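Local coordinates for protein transcriptional regulator, marR family, putative (Sulfolobus solfataricus, PDB 3F3X) that probably binds DNA as a transcription factor of the MarR family, acting as a dimer with winged helix-turn-helix domains, at residues 7-10 against 11-15; 46-49 against 50-53. All blocks are in the same frame, centred on the assembly; numbering follows the deposited sequence.

Contact 1: residues 7-10 against 11-15. With SO4 (sulfate ion), chain B.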
# COMPACT_ATOMS: atom_id res chain seq x y z
N LYS A 7 -10.98 5.24 12.09
CA LYS A 7 -9.90 5.77 11.27
C LYS A 7 -8.77 4.77 11.10
O LYS A 7 -8.21 4.64 10.01
CB LYS A 7 -9.39 7.09 11.85
CG LYS A 7 -10.44 8.20 11.78
CD LYS A 7 -9.96 9.52 12.37
CE LYS A 7 -11.08 10.55 12.37
NZ LYS A 7 -10.66 11.85 12.98
N LEU A 8 -8.43 4.05 12.16
CA LEU A 8 -7.37 3.05 12.05
C LEU A 8 -7.83 1.93 11.11
O LEU A 8 -7.04 1.41 10.33
CB LEU A 8 -7.03 2.45 13.41
CG LEU A 8 -6.01 1.30 13.35
CD1 LEU A 8 -4.76 1.73 12.59
CD2 LEU A 8 -5.66 0.85 14.76
N GLN A 9 -9.11 1.58 11.19
CA GLN A 9 -9.63 0.51 10.33
C GLN A 9 -9.58 0.96 8.88
O GLN A 9 -9.36 0.16 7.97
CB GLN A 9 -11.06 0.15 10.73
CG GLN A 9 -11.56 -1.17 10.14
CD GLN A 9 -10.58 -2.31 10.34
OE1 GLN A 9 -9.91 -2.40 11.37
NE2 GLN A 9 -10.50 -3.21 9.36
N LEU A 10 -9.76 2.26 8.68
CA LEU A 10 -9.71 2.84 7.34
C LEU A 10 -8.32 2.55 6.77
O LEU A 10 -8.18 2.13 5.62
CB LEU A 10 -9.95 4.35 7.42
CG LEU A 10 -10.25 5.10 6.14
CD1 LEU A 10 -11.57 4.60 5.56
CD2 LEU A 10 -10.34 6.59 6.44
N MET A 11 -7.31 2.77 7.60
CA MET A 11 -5.93 2.54 7.18
C MET A 11 -5.63 1.05 7.01
O MET A 11 -4.88 0.66 6.11
CB MET A 11 -4.96 3.18 8.19
CG MET A 11 -5.17 4.69 8.37
SD MET A 11 -5.01 5.67 6.83
CE MET A 11 -3.32 5.48 6.51
N ASN A 12 -6.22 0.20 7.86
CA ASN A 12 -6.00 -1.23 7.75
C ASN A 12 -6.52 -1.73 6.41
O ASN A 12 -5.91 -2.58 5.77
CB ASN A 12 -6.74 -2.00 8.86
CG ASN A 12 -6.10 -1.81 10.21
OD1 ASN A 12 -4.89 -1.67 10.33
ND2 ASN A 12 -6.92 -1.85 11.25
N THR A 13 -7.66 -1.19 5.99
CA THR A 13 -8.27 -1.59 4.73
C THR A 13 -7.45 -1.07 3.54
O THR A 13 -7.23 -1.79 2.57
CB THR A 13 -9.71 -1.06 4.63
OG1 THR A 13 -10.46 -1.52 5.76
CG2 THR A 13 -10.38 -1.54 3.35
N ILE A 14 -6.98 0.17 3.64
CA ILE A 14 -6.17 0.76 2.59
C ILE A 14 -4.91 -0.07 2.39
O ILE A 14 -4.45 -0.28 1.26
CB ILE A 14 -5.81 2.23 2.94
CG1 ILE A 14 -7.05 3.11 2.72
CG2 ILE A 14 -4.62 2.72 2.11
CD1 ILE A 14 -6.86 4.56 3.08
N ALA A 15 -4.36 -0.57 3.49
CA ALA A 15 -3.16 -1.40 3.44
C ALA A 15 -3.40 -2.65 2.61
O ALA A 15 -2.56 -3.02 1.78
CB ALA A 15 -2.73 -1.79 4.86
S SO4 B . -8.01 -6.24 10.11
O1 SO4 B . -7.19 -5.18 9.50
O2 SO4 B . -7.26 -6.87 11.22
O3 SO4 B . -8.33 -7.27 9.10
O4 SO4 B . -9.25 -5.64 10.64
O HOH W 1 -12.69 -3.25 7.42
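Gln9 and Asn12 join their side-chain amides on one flank of helix 3-33. Asn12 ND2 donates to Gln9 OE1 at 3.0 Å, and the N-H runs nearly straight at 164°. The acceptor lies in the amide plane of Asn12. Seen from Gln9, however, the donor sits above the carbonyl plane, off its lone pairs; the two amides are turned 61° apart. Gln9 CG stands anti to its backbone N, and the chain then bends at chi2 (49°), which folds the amide back over the next turn. Gln9 NE2 is doubly used: it donates to O4 of a sulfate at 3.0 Å and to a water at 2.9 Å. The same water donates to Thr13 OG1 and so bridges the two side chains. Thr13 OG1 itself donates to Gln9 O at 3.0 Å. That carbonyl also accepts the helical N-H of Thr13, and the two donors reach it from opposite faces of its plane. Asn12 N bonds to Leu8 O at 2.9 Å, and Ile14 N to Leu10 O in the same helical pattern. Asn12 OD1 is satisfied by Tyr37 OH of the second subunit, and Lys7 NZ by Leu119 O of that subunit. Leu10 packs on Ile135 and Ile14 on Leu132 of helix 125-138, and both also touch Leu132 of the second subunit, so this turn packs against helices of both chains.

Contact 2: residues 46-49 against 50-53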
# COMPACT_ATOMS: atom_id res chain seq x y z
N THR A 46 6.46 12.39 -15.64
CA THR A 46 7.36 13.03 -16.59
C THR A 46 6.66 13.40 -17.90
O THR A 46 7.11 14.29 -18.61
CB THR A 46 8.61 12.14 -16.90
OG1 THR A 46 8.20 10.87 -17.40
CG2 THR A 46 9.45 11.95 -15.62
N SER A 47 5.55 12.73 -18.21
CA SER A 47 4.81 13.06 -19.43
C SER A 47 4.23 14.47 -19.27
O SER A 47 3.96 15.16 -20.26
CB SER A 47 3.68 12.06 -19.68
OG SER A 47 2.59 12.27 -18.79
N GLU A 48 4.04 14.89 -18.02
CA GLU A 48 3.50 16.21 -17.71
C GLU A 48 4.56 17.29 -17.95
O GLU A 48 4.29 18.35 -18.52
CB GLU A 48 3.02 16.25 -16.25
CG GLU A 48 1.83 15.33 -15.98
CD GLU A 48 1.66 14.98 -14.51
OE1 GLU A 48 2.41 15.53 -13.67
OE2 GLU A 48 0.78 14.15 -14.20
N GLU A 49 5.78 17.01 -17.49
CA GLU A 49 6.92 17.91 -17.66
C GLU A 49 8.11 17.19 -17.03
O GLU A 49 7.92 16.29 -16.21
CB GLU A 49 6.69 19.26 -16.96
CG GLU A 49 6.83 19.23 -15.43
CD GLU A 49 6.64 20.61 -14.79
OE1 GLU A 49 5.49 21.10 -14.75
OE2 GLU A 49 7.64 21.21 -14.34
N PRO A 50 9.35 17.55 -17.41
CA PRO A 50 10.52 16.90 -16.83
C PRO A 50 10.48 17.03 -15.31
O PRO A 50 10.13 18.08 -14.79
CB PRO A 50 11.69 17.65 -17.46
CG PRO A 50 11.13 18.04 -18.82
CD PRO A 50 9.75 18.53 -18.44
N ARG A 51 10.82 15.95 -14.60
CA ARG A 51 10.78 15.95 -13.14
C ARG A 51 12.11 15.53 -12.53
O ARG A 51 12.78 14.63 -13.03
CB ARG A 51 9.72 14.97 -12.65
CG ARG A 51 8.33 15.15 -13.24
CD ARG A 51 7.72 16.48 -12.84
NE ARG A 51 6.29 16.52 -13.13
CZ ARG A 51 5.48 17.51 -12.76
NH1 ARG A 51 5.96 18.55 -12.08
NH2 ARG A 51 4.19 17.45 -13.05
N SER A 52 12.47 16.17 -11.41
CA SER A 52 13.72 15.81 -10.73
C SER A 52 13.50 14.50 -9.99
O SER A 52 12.36 14.09 -9.74
CB SER A 52 14.12 16.91 -9.73
OG SER A 52 13.25 16.93 -8.61
N MET A 53 14.60 13.84 -9.63
CA MET A 53 14.53 12.56 -8.92
C MET A 53 13.87 12.76 -7.56
O MET A 53 13.11 11.90 -7.10
CB MET A 53 15.93 11.98 -8.76
CG MET A 53 16.66 11.75 -10.08
SD MET A 53 15.95 10.41 -11.06
CE MET A 53 16.96 9.04 -10.53
O HOH W 2 8.51 19.73 -11.45
O HOH W 3 10.09 20.74 -15.40
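The turn that leads from helix 37-48 into the short strand 51-52 of the winged helix-turn-helix domain is held by a salt-bridge network of Glu48, Glu49 and Arg51. Arg51 NH2 donates at 2.7 Å to the anti lone pair of Glu48 OE1, which also pairs with Arg59 of helix 53-60. The carboxylate meets the guanidinium edge near its plane, but its own plane is turned 82° away. Glu49 approaches differently. Its CG lies 3.4 Å above the centre of one guanidinium face, and its carboxylate is stacked almost parallel to that group. The charge pair from Glu49 OE1 to Arg51 NH1 is long, 3.7 Å, and no N-H points at the oxygen. The bend of Arg51 at chi2 (-65°) turns the guanidinium back beside the helix end, where NE donates to Ala45 O. Arg51 CG also lies against Glu49 O, at 3.2 Å. A water accepts from Arg51 NH1 and is weakly bonded to Glu49 OE2. Another water donates to both Glu49 OE2 and Pro50 O, each at 2.7 Å. A leucine in place of Arg51 would probably leave Glu48 without this salt bridge, Glu49 without its stacked cation and the helix end without the NE donor. The backbone of Arg51 pairs with Val94 of strand 92-96, and Ser52 N-caps the next helix through Tyr55 N. This short strand, antiparallel to a wing strand and followed at once by a helix, is typical of the MarR winged helix fold.

How the contacts relate
Both contacts are local and follow one another along the chain, on helix 3-33 and then at the end of helix 37-48. Their centres are 31 Å apart, on opposite sides of the chain's centre. The nearest atoms are about 21 Å apart, so they do not touch. Contact 1 belongs to the dimer interface, whereas contact 2 lies on the surface of the winged helix domain and touches no other chain of the assembly. Sulfate, probably from the crystallisation liquor, is found near both: one accepts from Gln9 in contact 1, and a sulfate lies about 5 Å from the Glu48 side chain in contact 2. The contact 1 ion is also hydrogen-bonded to Lys16 of the same chain and to Lys44, Arg59 and Tyr60 of the second subunit.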